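Local coordinates for protein uncharacterized conserved (Bdellovibrio bacteriovorus, PDB 7O21) that probably trims cell-wall peptidoglycan as an LD-carboxypeptidase of the YkuD family, and takes part in the editing that gives this predatory bacterium its curved shape, at residues A[28-33]-A[41-46]; A[55-60]-A[64-69]; A[90-95]-A[260-265]; A[112-117]-A[161-166]; A[180-183]-A[189-192]. One frame throughout, in Å; residues are numbered along the deposited sequence.

Contact 1: residues A[28-33]-A[41-46]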
# COMPACT_ATOMS: atom_id res chain seq x y z
N ALA A 28 21.41 17.77 -8.72
CA ALA A 28 22.00 17.69 -7.39
C ALA A 28 21.25 16.71 -6.49
O ALA A 28 21.84 16.16 -5.55
CB ALA A 28 22.03 19.07 -6.74
N SER A 29 19.96 16.50 -6.73
CA SER A 29 19.14 15.73 -5.81
C SER A 29 19.20 14.22 -6.05
O SER A 29 18.83 13.46 -5.15
CB SER A 29 17.69 16.21 -5.81
OG SER A 29 17.62 17.58 -5.39
N LEU A 30 19.61 13.78 -7.24
CA LEU A 30 19.70 12.35 -7.53
C LEU A 30 21.18 11.99 -7.43
O LEU A 30 21.95 12.23 -8.36
CB LEU A 30 19.14 12.03 -8.91
CG LEU A 30 19.35 10.59 -9.37
CD1 LEU A 30 18.70 9.58 -8.41
CD2 LEU A 30 18.78 10.40 -10.78
N LEU A 31 21.57 11.44 -6.28
CA LEU A 31 22.99 11.23 -6.02
C LEU A 31 23.52 9.87 -6.43
O LEU A 31 24.69 9.76 -6.80
CB LEU A 31 23.31 11.52 -4.54
CG LEU A 31 23.16 13.00 -4.19
CD1 LEU A 31 23.31 13.20 -2.69
CD2 LEU A 31 24.17 13.85 -4.95
N GLN A 32 22.71 8.81 -6.37
CA GLN A 32 23.19 7.48 -6.70
C GLN A 32 21.98 6.59 -6.99
O GLN A 32 20.92 6.78 -6.40
CB GLN A 32 23.98 6.88 -5.53
CG GLN A 32 24.87 5.69 -5.90
CD GLN A 32 25.90 5.41 -4.83
OE1 GLN A 32 27.09 5.71 -5.01
NE2 GLN A 32 25.46 4.88 -3.71
N ILE A 33 22.16 5.63 -7.91
CA ILE A 33 21.16 4.62 -8.21
C ILE A 33 21.67 3.28 -7.68
O ILE A 33 22.87 3.00 -7.72
CB ILE A 33 20.88 4.58 -9.73
CG1 ILE A 33 20.25 5.91 -10.15
CG2 ILE A 33 19.96 3.42 -10.12
CD1 ILE A 33 20.13 6.11 -11.65
N ARG A 41 17.20 0.03 -12.61
CA ARG A 41 18.40 0.76 -13.01
C ARG A 41 18.10 2.13 -13.58
O ARG A 41 19.04 2.89 -13.81
CB ARG A 41 19.26 -0.06 -13.98
CG ARG A 41 18.62 -0.38 -15.31
CD ARG A 41 19.44 -1.50 -15.99
NE ARG A 41 19.09 -1.66 -17.40
CZ ARG A 41 18.35 -2.65 -17.88
NH1 ARG A 41 17.87 -3.60 -17.08
NH2 ARG A 41 18.09 -2.70 -19.18
N TYR A 42 16.82 2.45 -13.78
CA TYR A 42 16.40 3.74 -14.31
C TYR A 42 15.68 4.56 -13.24
O TYR A 42 14.97 4.02 -12.39
CB TYR A 42 15.45 3.57 -15.51
CG TYR A 42 16.08 2.80 -16.64
CD1 TYR A 42 17.12 3.35 -17.39
CD2 TYR A 42 15.67 1.51 -16.92
CE1 TYR A 42 17.70 2.62 -18.43
CE2 TYR A 42 16.25 0.78 -17.94
CZ TYR A 42 17.26 1.34 -18.69
OH TYR A 42 17.83 0.61 -19.71
N VAL A 43 15.82 5.89 -13.34
CA VAL A 43 15.10 6.84 -12.50
C VAL A 43 14.50 7.89 -13.42
O VAL A 43 15.20 8.40 -14.31
CB VAL A 43 16.06 7.52 -11.51
CG1 VAL A 43 15.39 8.74 -10.86
CG2 VAL A 43 16.52 6.52 -10.44
N ILE A 44 13.24 8.24 -13.21
CA ILE A 44 12.59 9.31 -13.96
C ILE A 44 12.63 10.58 -13.12
O ILE A 44 12.30 10.55 -11.93
CB ILE A 44 11.14 8.93 -14.32
CG1 ILE A 44 11.14 7.75 -15.31
CG2 ILE A 44 10.42 10.15 -14.90
CD1 ILE A 44 9.75 7.20 -15.58
N LEU A 45 13.05 11.69 -13.74
CA LEU A 45 13.18 12.98 -13.05
C LEU A 45 12.29 13.99 -13.76
O LEU A 45 12.44 14.20 -14.97
CB LEU A 45 14.63 13.47 -13.07
CG LEU A 45 14.84 14.89 -12.56
CD1 LEU A 45 14.53 14.98 -11.09
CD2 LEU A 45 16.27 15.34 -12.86
N VAL A 46 11.37 14.59 -13.02
CA VAL A 46 10.44 15.59 -13.57
C VAL A 46 10.83 16.96 -13.03
O VAL A 46 10.86 17.17 -11.81
CB VAL A 46 8.98 15.26 -13.23
CG1 VAL A 46 8.04 16.32 -13.85
CG2 VAL A 46 8.61 13.86 -13.69
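Leu-30, Ile-33 and Val-43 form a small buried apolar contact between two sheets: on one side the short edge strand 30-32 of the five-stranded antiparallel sheet with the residue just after it, on the other strand 42-47 of the catalytic-domain sheet. The two backbones stay apart, the nearer pair of CA atoms, those of Ile-33 and Arg-41, being 6.7 Å from each other, so side chains do the joining. Val-43 is the shared partner, and each of its methyls serves a different neighbour. Its CG1, anti to the backbone N (chi1 167°), meets Leu-30 CD2 tip to tip at 3.8 Å. Its CG2 lies 3.8 Å from Ile-33 CG1 and equally near Ile-33 CD1, the two side chains running alongside each other, head to tail. The other branch of Ile-33 reaches the backbone, CG2 resting 3.8 Å from the carbonyl O of Arg-41. Branched aliphatic residues suit this place because they pack a buried seam between the sheets without polar atoms that would need partners. Around the contact, Leu-31 and Gln-32 are paired together opposite Ile-254 of strand 246-257, a classic beta bulge, Leu-31 packs on helix 184-206, and Val-43 also touches Pro-172 of strand 172-176.

Contact 2: residues A[55-60]-A[64-69]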
# COMPACT_ATOMS: atom_id res chain seq x y z
N VAL A 55 15.17 10.65 -18.19
CA VAL A 55 15.46 9.30 -17.72
C VAL A 55 16.95 9.22 -17.42
O VAL A 55 17.77 9.55 -18.27
CB VAL A 55 15.04 8.23 -18.74
CG1 VAL A 55 15.28 6.85 -18.15
CG2 VAL A 55 13.59 8.40 -19.11
N PHE A 56 17.29 8.80 -16.21
CA PHE A 56 18.67 8.55 -15.83
C PHE A 56 18.88 7.06 -15.62
O PHE A 56 17.96 6.34 -15.21
CB PHE A 56 19.04 9.31 -14.55
CG PHE A 56 19.23 10.78 -14.76
CD1 PHE A 56 18.13 11.63 -14.82
CD2 PHE A 56 20.50 11.30 -14.95
CE1 PHE A 56 18.30 12.98 -15.03
CE2 PHE A 56 20.67 12.67 -15.18
CZ PHE A 56 19.57 13.50 -15.21
N GLU A 57 20.09 6.60 -15.93
CA GLU A 57 20.47 5.20 -15.76
C GLU A 57 21.71 5.11 -14.88
O GLU A 57 22.59 5.98 -14.92
CB GLU A 57 20.71 4.48 -17.12
CG GLU A 57 20.91 2.97 -16.96
CD GLU A 57 21.13 2.23 -18.27
OE1 GLU A 57 21.27 2.89 -19.32
OE2 GLU A 57 21.15 0.98 -18.22
N ARG A 58 21.78 4.04 -14.11
CA ARG A 58 22.96 3.76 -13.31
C ARG A 58 24.16 3.47 -14.21
O ARG A 58 24.06 2.74 -15.20
CB ARG A 58 22.70 2.54 -12.44
CG ARG A 58 23.82 2.27 -11.44
CD ARG A 58 23.69 0.90 -10.80
NE ARG A 58 23.71 -0.17 -11.80
CZ ARG A 58 22.72 -1.03 -12.02
NH1 ARG A 58 21.60 -0.99 -11.31
NH2 ARG A 58 22.84 -1.95 -12.98
N ASN A 59 25.29 4.05 -13.86
CA ASN A 59 26.58 3.75 -14.51
C ASN A 59 27.57 3.56 -13.36
O ASN A 59 28.29 4.48 -12.99
CB ASN A 59 26.97 4.90 -15.44
CG ASN A 59 28.35 4.73 -16.03
OD1 ASN A 59 28.85 3.62 -16.16
ND2 ASN A 59 28.97 5.85 -16.38
N GLY A 60 27.57 2.35 -12.79
CA GLY A 60 28.36 2.12 -11.60
C GLY A 60 27.88 3.01 -10.47
O GLY A 60 26.70 3.02 -10.12
N GLN A 64 23.76 8.63 -15.48
CA GLN A 64 23.89 9.13 -16.84
C GLN A 64 22.49 9.41 -17.38
O GLN A 64 21.62 8.55 -17.30
CB GLN A 64 24.58 8.08 -17.71
CG GLN A 64 24.90 8.54 -19.12
CD GLN A 64 25.72 7.53 -19.88
OE1 GLN A 64 26.15 6.51 -19.33
NE2 GLN A 64 25.97 7.81 -21.16
N LYS A 65 22.29 10.61 -17.93
CA LYS A 65 21.01 10.92 -18.56
C LYS A 65 20.97 10.26 -19.92
O LYS A 65 21.90 10.41 -20.72
CB LYS A 65 20.84 12.43 -18.70
CG LYS A 65 19.46 12.85 -19.22
CD LYS A 65 19.36 14.36 -19.45
CE LYS A 65 19.03 15.10 -18.16
NZ LYS A 65 18.81 16.57 -18.36
N ILE A 66 19.91 9.51 -20.19
CA ILE A 66 19.80 8.78 -21.44
C ILE A 66 18.78 9.39 -22.39
O ILE A 66 18.94 9.26 -23.61
CB ILE A 66 19.55 7.27 -21.26
CG1 ILE A 66 18.26 7.05 -20.51
CG2 ILE A 66 20.74 6.61 -20.55
CD1 ILE A 66 17.90 5.58 -20.34
N THR A 67 17.74 10.05 -21.89
CA THR A 67 16.77 10.70 -22.76
C THR A 67 16.01 11.77 -21.97
O THR A 67 16.13 11.88 -20.75
CB THR A 67 15.81 9.68 -23.38
OG1 THR A 67 15.12 10.27 -24.48
CG2 THR A 67 14.81 9.19 -22.35
N GLU A 68 15.24 12.58 -22.70
CA GLU A 68 14.54 13.72 -22.13
C GLU A 68 13.39 14.10 -23.06
O GLU A 68 13.55 14.08 -24.28
CB GLU A 68 15.49 14.91 -21.97
CG GLU A 68 14.89 16.12 -21.30
CD GLU A 68 15.95 17.11 -20.87
OE1 GLU A 68 16.86 16.73 -20.10
OE2 GLU A 68 15.89 18.27 -21.31
N TYR A 69 12.25 14.45 -22.48
CA TYR A 69 11.07 14.78 -23.25
C TYR A 69 10.34 15.94 -22.57
O TYR A 69 10.51 16.17 -21.37
CB TYR A 69 10.11 13.59 -23.29
CG TYR A 69 10.74 12.32 -23.81
CD1 TYR A 69 11.05 12.19 -25.15
CD2 TYR A 69 11.01 11.25 -22.96
CE1 TYR A 69 11.62 11.04 -25.64
CE2 TYR A 69 11.59 10.08 -23.45
CZ TYR A 69 11.89 9.99 -24.80
OH TYR A 69 12.46 8.85 -25.31
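A beta hairpin of the L,D-transpeptidase domain, strands 52-59 and 62-73, brings Val-55, Phe-56 and Glu-57 against Thr-67, Lys-65 and Gln-64. Val-55 with Thr-67 and Glu-57 with Gln-64 are antiparallel hydrogen-bonded pairs; Phe-56 with Lys-65 is non-hydrogen-bonded. The register slips by one residue between Val-55 and Phe-56, a beta bulge at which Ile-66 N still bonds Val-55 O at 2.9 Å. The bond from Glu-57 N to Gln-64 O is 2.8 Å long, and that from Val-55 N to Thr-67 O 3.0 Å.

Beneath Lys-65 lies the Phe-56 ring. Lys-65 CB sits over one ring face, 4.0 Å from the centroid, in a CH-pi contact, and the chain then bends at chi3 (-84°), bringing CE to 3.4 Å from Phe-56 CZ. A long aliphatic stem suits the ring, while the charged end goes on to a salt bridge, Lys-65 NZ to Glu-68 OE1 at 2.6 Å. Val-55 and Thr-67 share the face of Glu-57 and Gln-64, their CG2 methyls side by side. The end of Ile-66, at the bulge, leans in toward Val-55, CD1 packing on CG1 at 3.6 Å.

Val-55 is met by helix 156-163 through Leu-162, which also touches Tyr-69, and by Tyr-165; Phe-56 packs on Leu-45 of the adjoining strand 42-47.

Contact 3: residues A[90-95]-A[260-265]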
# COMPACT_ATOMS: atom_id res chain seq x y z
N GLU A 90 5.33 17.90 -4.61
CA GLU A 90 6.63 17.49 -5.09
C GLU A 90 7.18 16.46 -4.12
O GLU A 90 6.86 16.48 -2.92
CB GLU A 90 7.60 18.68 -5.28
CG GLU A 90 8.00 19.38 -4.00
CD GLU A 90 8.97 20.54 -4.23
OE1 GLU A 90 9.77 20.47 -5.19
OE2 GLU A 90 8.94 21.51 -3.46
N GLY A 91 7.99 15.54 -4.62
CA GLY A 91 8.54 14.53 -3.74
C GLY A 91 9.21 13.40 -4.49
O GLY A 91 9.48 13.48 -5.70
N ILE A 92 9.48 12.35 -3.73
CA ILE A 92 10.32 11.24 -4.13
C ILE A 92 9.42 10.01 -4.13
O ILE A 92 9.09 9.49 -3.06
CB ILE A 92 11.49 11.05 -3.15
CG1 ILE A 92 12.32 12.34 -3.01
CG2 ILE A 92 12.38 9.90 -3.59
CD1 ILE A 92 13.23 12.34 -1.77
N TYR A 93 9.03 9.55 -5.32
CA TYR A 93 8.00 8.52 -5.46
C TYR A 93 8.51 7.34 -6.26
O TYR A 93 9.62 7.33 -6.78
CB TYR A 93 6.74 9.11 -6.11
CG TYR A 93 6.22 10.25 -5.28
CD1 TYR A 93 5.60 10.00 -4.06
CD2 TYR A 93 6.43 11.56 -5.66
CE1 TYR A 93 5.18 11.03 -3.26
CE2 TYR A 93 5.99 12.60 -4.86
CZ TYR A 93 5.38 12.32 -3.66
OH TYR A 93 4.96 13.36 -2.85
N PHE A 94 7.70 6.28 -6.30
CA PHE A 94 7.98 5.04 -7.06
C PHE A 94 6.73 4.73 -7.88
O PHE A 94 5.63 4.99 -7.42
CB PHE A 94 8.32 3.87 -6.10
CG PHE A 94 9.65 3.96 -5.39
CD1 PHE A 94 9.82 4.76 -4.27
CD2 PHE A 94 10.76 3.26 -5.84
CE1 PHE A 94 11.06 4.87 -3.65
CE2 PHE A 94 11.99 3.37 -5.22
CZ PHE A 94 12.13 4.17 -4.11
N LEU A 95 6.90 4.26 -9.11
CA LEU A 95 5.77 3.89 -9.96
C LEU A 95 5.29 2.49 -9.60
O LEU A 95 6.10 1.57 -9.44
CB LEU A 95 6.19 3.96 -11.42
CG LEU A 95 6.61 5.38 -11.80
CD1 LEU A 95 7.52 5.38 -13.01
CD2 LEU A 95 5.38 6.26 -12.02
N GLN A 260 14.48 16.50 2.64
CA GLN A 260 14.31 15.04 2.67
C GLN A 260 15.55 14.30 2.19
O GLN A 260 16.27 14.76 1.29
CB GLN A 260 13.14 14.65 1.75
CG GLN A 260 11.79 15.11 2.27
CD GLN A 260 10.68 14.88 1.28
OE1 GLN A 260 10.90 14.31 0.19
NE2 GLN A 260 9.49 15.33 1.62
N LEU A 261 15.79 13.15 2.81
CA LEU A 261 16.81 12.20 2.37
C LEU A 261 16.17 10.82 2.34
O LEU A 261 15.55 10.40 3.32
CB LEU A 261 18.01 12.17 3.33
CG LEU A 261 19.09 11.10 3.08
CD1 LEU A 261 19.80 11.33 1.76
CD2 LEU A 261 20.09 11.06 4.23
N LEU A 262 16.31 10.13 1.20
CA LEU A 262 15.80 8.77 1.04
C LEU A 262 16.97 7.91 0.60
O LEU A 262 17.67 8.24 -0.37
CB LEU A 262 14.69 8.74 -0.02
CG LEU A 262 13.83 7.49 -0.22
CD1 LEU A 262 14.58 6.40 -0.96
CD2 LEU A 262 13.22 6.98 1.05
N VAL A 263 17.19 6.81 1.32
CA VAL A 263 18.22 5.83 0.99
C VAL A 263 17.54 4.47 0.91
O VAL A 263 16.79 4.10 1.82
CB VAL A 263 19.33 5.81 2.05
CG1 VAL A 263 20.37 4.77 1.73
CG2 VAL A 263 20.00 7.19 2.12
N LYS A 264 17.76 3.73 -0.18
CA LYS A 264 17.20 2.39 -0.32
C LYS A 264 18.31 1.43 -0.76
O LYS A 264 19.08 1.75 -1.67
CB LYS A 264 16.05 2.38 -1.33
CG LYS A 264 15.38 1.03 -1.52
CD LYS A 264 14.28 1.15 -2.56
CE LYS A 264 13.56 -0.17 -2.81
NZ LYS A 264 12.34 0.03 -3.69
N THR A 265 18.39 0.28 -0.08
CA THR A 265 19.49 -0.66 -0.28
C THR A 265 18.98 -2.08 -0.04
O THR A 265 17.94 -2.29 0.58
CB THR A 265 20.65 -0.32 0.66
OG1 THR A 265 21.73 -1.25 0.48
CG2 THR A 265 20.20 -0.38 2.10
O HOH W 1 7.12 14.95 -0.55
O HOH W 2 8.91 12.87 -0.93
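Ile-92 and Phe-94 reach from strand 91-99 toward Gln-260, Leu-262 and Lys-264 of strand 260-270; the axes of the two short segments come no closer than 8.9 Å, at an angle of 26°. Ile-92 CD1 lies 3.6 Å from Gln-260 OE1, the two side chains overlapping head to tail, and 4.3 Å from Leu-262 CB. Farther along, Lys-264 points across to meet Phe-94, its NZ approaching the ring obliquely. Phe-94 has two conformations and this approach belongs to one of them, so its detail is tentative. The lysine is fully extended from CB to NZ, which lets a residue rooted in one sheet span to the other while its methylenes pack against apolar groups.

Two waters fill in where the backbones stand apart. One donates to Gln-260 OE1 at 2.7 Å and accepts from Ile-92 N at 2.9 Å; the other lies between Glu-90 O and Gln-260 NE2, accepting from the latter at 3.2 Å and probably donating to the former. An extended glutamine suits the place because both ends of its amide are used.

In the second shell, Phe-39 forms a cation-pi contact with Lys-264, and Asn-117 OD1 accepts a hydrogen bond from Phe-94 N. Leu-174 and Val-255 pack on Ile-92. The arrangement is an interface between domains: a strand of the YkuD catalytic fold faces the sheet of the NTF2-like domain, joined by side chains and water.

Contact 4: residues A[112-117]-A[161-166]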
# COMPACT_ATOMS: atom_id res chain seq x y z
N LEU A 112 -1.74 5.49 -21.76
CA LEU A 112 -1.20 4.74 -20.64
C LEU A 112 -1.14 5.65 -19.43
O LEU A 112 -0.94 6.86 -19.56
CB LEU A 112 0.23 4.26 -20.93
CG LEU A 112 0.53 3.01 -21.76
CD1 LEU A 112 2.04 2.78 -21.78
CD2 LEU A 112 -0.18 1.79 -21.20
N ALA A 113 -1.24 5.05 -18.25
CA ALA A 113 -0.99 5.76 -17.01
C ALA A 113 -0.19 4.85 -16.10
O ALA A 113 -0.36 3.63 -16.11
CB ALA A 113 -2.27 6.16 -16.27
N PHE A 114 0.68 5.45 -15.30
CA PHE A 114 1.40 4.74 -14.25
C PHE A 114 1.07 5.40 -12.93
O PHE A 114 1.18 6.62 -12.79
CB PHE A 114 2.90 4.80 -14.50
CG PHE A 114 3.34 4.04 -15.71
CD1 PHE A 114 3.38 4.67 -16.95
CD2 PHE A 114 3.68 2.70 -15.63
CE1 PHE A 114 3.76 3.98 -18.08
CE2 PHE A 114 4.06 1.99 -16.77
CZ PHE A 114 4.10 2.64 -18.00
N THR A 115 0.63 4.59 -11.96
CA THR A 115 0.31 5.14 -10.66
C THR A 115 1.58 5.30 -9.84
O THR A 115 2.61 4.68 -10.12
CB THR A 115 -0.66 4.22 -9.93
OG1 THR A 115 0.01 2.98 -9.61
CG2 THR A 115 -1.89 3.92 -10.80
N THR A 116 1.48 6.10 -8.79
CA THR A 116 2.59 6.28 -7.85
C THR A 116 2.19 5.82 -6.45
O THR A 116 1.05 5.41 -6.19
CB THR A 116 3.04 7.74 -7.79
OG1 THR A 116 2.05 8.52 -7.10
CG2 THR A 116 3.31 8.33 -9.19
N ASN A 117 3.16 5.90 -5.54
CA ASN A 117 2.90 5.65 -4.13
C ASN A 117 2.55 6.92 -3.37
O ASN A 117 2.59 6.92 -2.13
CB ASN A 117 4.09 4.93 -3.47
CG ASN A 117 5.35 5.79 -3.44
OD1 ASN A 117 5.63 6.51 -4.37
ND2 ASN A 117 6.09 5.72 -2.33
N LYS A 161 7.24 5.37 -25.03
CA LYS A 161 8.68 5.20 -24.87
C LYS A 161 9.05 4.97 -23.41
O LYS A 161 9.89 4.11 -23.11
CB LYS A 161 9.41 6.44 -25.40
CG LYS A 161 9.27 6.70 -26.90
CD LYS A 161 9.90 8.04 -27.28
CE LYS A 161 9.77 8.32 -28.77
NZ LYS A 161 10.20 9.72 -29.10
N LEU A 162 8.45 5.72 -22.50
CA LEU A 162 8.82 5.59 -21.09
C LEU A 162 8.47 4.22 -20.54
O LEU A 162 9.13 3.73 -19.62
CB LEU A 162 8.14 6.67 -20.26
CG LEU A 162 8.59 8.10 -20.56
CD1 LEU A 162 7.76 9.09 -19.74
CD2 LEU A 162 10.07 8.27 -20.25
N ALA A 163 7.43 3.59 -21.08
CA ALA A 163 7.03 2.28 -20.59
C ALA A 163 8.18 1.28 -20.65
O ALA A 163 8.27 0.38 -19.81
CB ALA A 163 5.81 1.76 -21.37
N ASP A 164 9.08 1.46 -21.62
CA ASP A 164 10.23 0.56 -21.76
C ASP A 164 11.21 0.69 -20.60
O ASP A 164 12.01 -0.23 -20.38
CB ASP A 164 10.95 0.82 -23.08
CG ASP A 164 10.12 0.42 -24.29
OD1 ASP A 164 9.21 -0.43 -24.13
OD2 ASP A 164 10.38 0.96 -25.39
N TYR A 165 11.18 1.79 -19.86
CA TYR A 165 12.13 2.00 -18.77
C TYR A 165 11.53 1.75 -17.40
O TYR A 165 12.26 1.83 -16.40
CB TYR A 165 12.68 3.43 -18.81
CG TYR A 165 13.41 3.82 -20.07
CD1 TYR A 165 14.70 3.38 -20.31
CD2 TYR A 165 12.81 4.65 -21.01
CE1 TYR A 165 15.37 3.75 -21.47
CE2 TYR A 165 13.47 5.03 -22.16
CZ TYR A 165 14.75 4.57 -22.38
OH TYR A 165 15.41 4.95 -23.54
N ILE A 166 10.24 1.48 -17.30
CA ILE A 166 9.55 1.46 -16.02
C ILE A 166 9.37 0.03 -15.55
O ILE A 166 8.74 -0.79 -16.23
CB ILE A 166 8.22 2.21 -16.09
CG1 ILE A 166 8.47 3.71 -16.28
CG2 ILE A 166 7.39 1.96 -14.83
CD1 ILE A 166 7.23 4.46 -16.71
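With CG anti to its carbonyl carbon (chi1 -67°) and chi2 at 90°, Phe-114 presents one face of its ring to Ile-166. The isoleucine's CG1 is likewise anti to its carbonyl carbon, and a nearly extended chi2 drops CD1 onto the middle of the ring. That methyl stands 3.7 Å from the centroid, only 8° off the ring normal, a well-centred CH-pi contact. Ile-166 CG2 reaches the same ring nearer its rim, 3.9 Å from Phe-114 CD2. Ala-163 comes to the edge instead, its CB close to the ring plane and 3.9 Å from CZ. The same methyl touches Leu-112 CD1, also at 3.9 Å, so a residue as small as alanine fits between the two larger side chains. A flat ring suits a place that must pack both above and at its rim.

Ala-163 and Ile-166 are the ends of a type I beta turn, which sets both side chains against the strand. Leu-168 also packs on Phe-114. The side chain of His-136, predicted to be catalytic, is about 7 Å from that of Leu-112, and the side chain of Cys-151, the predicted nucleophile, about 10 Å from that of Phe-114. This is partly buried apolar packing in the YkuD catalytic domain, where the turn from Ala-163 to Ile-166 rests on strand 113-116 close to the probable active site.

Contact 5: residues A[180-183]-A[189-192]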
# COMPACT_ATOMS: atom_id res chain seq x y z
N ASN A 180 18.28 21.67 -9.46
CA ASN A 180 19.57 22.35 -9.42
C ASN A 180 20.60 21.46 -10.10
O ASN A 180 20.93 20.38 -9.60
CB ASN A 180 19.97 22.62 -7.97
CG ASN A 180 21.36 23.22 -7.84
OD1 ASN A 180 21.82 23.97 -8.71
ND2 ASN A 180 22.05 22.89 -6.75
N TYR A 181 21.12 21.90 -11.25
CA TYR A 181 22.14 21.15 -11.97
C TYR A 181 23.52 21.64 -11.56
O TYR A 181 23.79 22.85 -11.58
CB TYR A 181 21.95 21.33 -13.48
CG TYR A 181 20.86 20.46 -14.04
CD1 TYR A 181 21.14 19.17 -14.47
CD2 TYR A 181 19.56 20.93 -14.16
CE1 TYR A 181 20.14 18.36 -14.99
CE2 TYR A 181 18.55 20.13 -14.68
CZ TYR A 181 18.86 18.84 -15.10
OH TYR A 181 17.87 18.03 -15.63
N VAL A 182 24.39 20.71 -11.17
CA VAL A 182 25.72 21.04 -10.67
C VAL A 182 26.78 20.30 -11.48
O VAL A 182 26.49 19.39 -12.25
CB VAL A 182 25.86 20.74 -9.17
CG1 VAL A 182 24.85 21.57 -8.39
CG2 VAL A 182 25.67 19.25 -8.91
N SER A 183 28.03 20.73 -11.31
CA SER A 183 29.13 20.09 -12.01
C SER A 183 29.31 18.65 -11.53
O SER A 183 28.90 18.28 -10.42
CB SER A 183 30.44 20.86 -11.77
OG SER A 183 30.87 20.74 -10.42
N LYS A 189 31.08 15.11 -5.06
CA LYS A 189 31.34 15.51 -3.68
C LYS A 189 30.10 15.28 -2.83
O LYS A 189 30.19 14.69 -1.74
CB LYS A 189 31.77 16.98 -3.65
CG LYS A 189 32.18 17.48 -2.27
CD LYS A 189 31.04 18.22 -1.59
CE LYS A 189 31.45 18.75 -0.22
NZ LYS A 189 32.15 17.73 0.61
N ARG A 190 28.94 15.72 -3.31
CA ARG A 190 27.69 15.51 -2.58
C ARG A 190 27.39 14.02 -2.41
O ARG A 190 26.96 13.59 -1.34
CB ARG A 190 26.54 16.20 -3.30
CG ARG A 190 26.71 17.70 -3.37
CD ARG A 190 25.44 18.38 -3.82
NE ARG A 190 25.65 19.81 -4.03
CZ ARG A 190 24.67 20.70 -4.05
NH1 ARG A 190 23.41 20.32 -3.87
NH2 ARG A 190 24.95 21.98 -4.25
N ARG A 191 27.61 13.23 -3.47
CA ARG A 191 27.37 11.79 -3.36
C ARG A 191 28.26 11.18 -2.28
O ARG A 191 27.79 10.39 -1.46
CB ARG A 191 27.60 11.12 -4.71
CG ARG A 191 27.26 9.63 -4.73
CD ARG A 191 27.75 8.92 -6.01
NE ARG A 191 29.19 9.03 -6.18
CZ ARG A 191 30.08 8.32 -5.49
NH1 ARG A 191 29.68 7.45 -4.58
NH2 ARG A 191 31.38 8.49 -5.71
N GLN A 192 29.55 11.54 -2.26
CA GLN A 192 30.45 10.99 -1.25
C GLN A 192 30.05 11.44 0.14
O GLN A 192 30.15 10.66 1.10
CB GLN A 192 31.89 11.43 -1.54
CG GLN A 192 32.48 10.86 -2.81
CD GLN A 192 33.86 11.41 -3.09
OE1 GLN A 192 34.40 12.20 -2.31
NE2 GLN A 192 34.43 11.02 -4.23
O HOH W 3 21.00 21.67 -4.52
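Asn-180 and Arg-190 meet at the protein surface with a water between them. This single molecule accepts from Asn-180 ND2 at 2.8 Å and from Arg-190 NH1, also at 2.8 Å, linking two N-H groups that could not bond each other directly. The amide and guanidinium planes are turned 57° apart and the side chains cross at about a right angle, leaving Asn-180 ND2 3.9 Å from Arg-190 NH2. Asparagine reaches this position with CG anti to its backbone N (chi1 175°), and its amide then offers a donor to the water.

The charged interaction of the arginine lies within its own helix: Arg-190 NE forms a salt bridge with Glu-186, one turn earlier. This salt bridge probably holds the guanidinium in place, with NH1 turned to the water.

Van der Waals packing supplies the remainder. Val-182 CG1 sits over one face of the guanidinium, offset toward its rim, and comes within 4.2 Å of NH2. A flat cation can accept an apolar methyl over its face while its N-H groups bond to the water and to Glu-186, so valine and arginine are compatible neighbours here. The arginine is extended from CG to NE, which gives it the length to span from the helix to the strand, where the CA atoms of Val-182 and Arg-190 are 10.0 Å apart.

Between the two segments the chain turns into helix 184-206, with Ser-183 at its N-cap and Ser-183 OG bonded to Glu-186 N. Strand 181-182 pairs with strand 26-27, and Ala-28 packs against Asn-180, Val-182 and Arg-190.

How the contacts relate
From the N terminus, contact 1 closes a short loop between 28-33 and 41-46, and contact 2 follows in series as a hairpin. Strand 42-47 of contact 1 pairs with strand 52-59 of contact 2, Val-43 O lying 2.9 Å from Phe-56 N. Contact 3 closes a far longer loop, from 90-95 to 260-265, tying the catalytic domain to the NTF2-like domain. Contacts 4 and 5 both fall within that loop, one after the other without crossing. Contact 4 sets the 161-166 turn region against strand 113-116, next to strand 91-99 of contact 3, and touches contact 2 through Leu-162 and Tyr-165. Contact 5 ties the first turns of helix 184-206 back to the strand just before it and returns to contact 1 through Ala-28 and Gln-32.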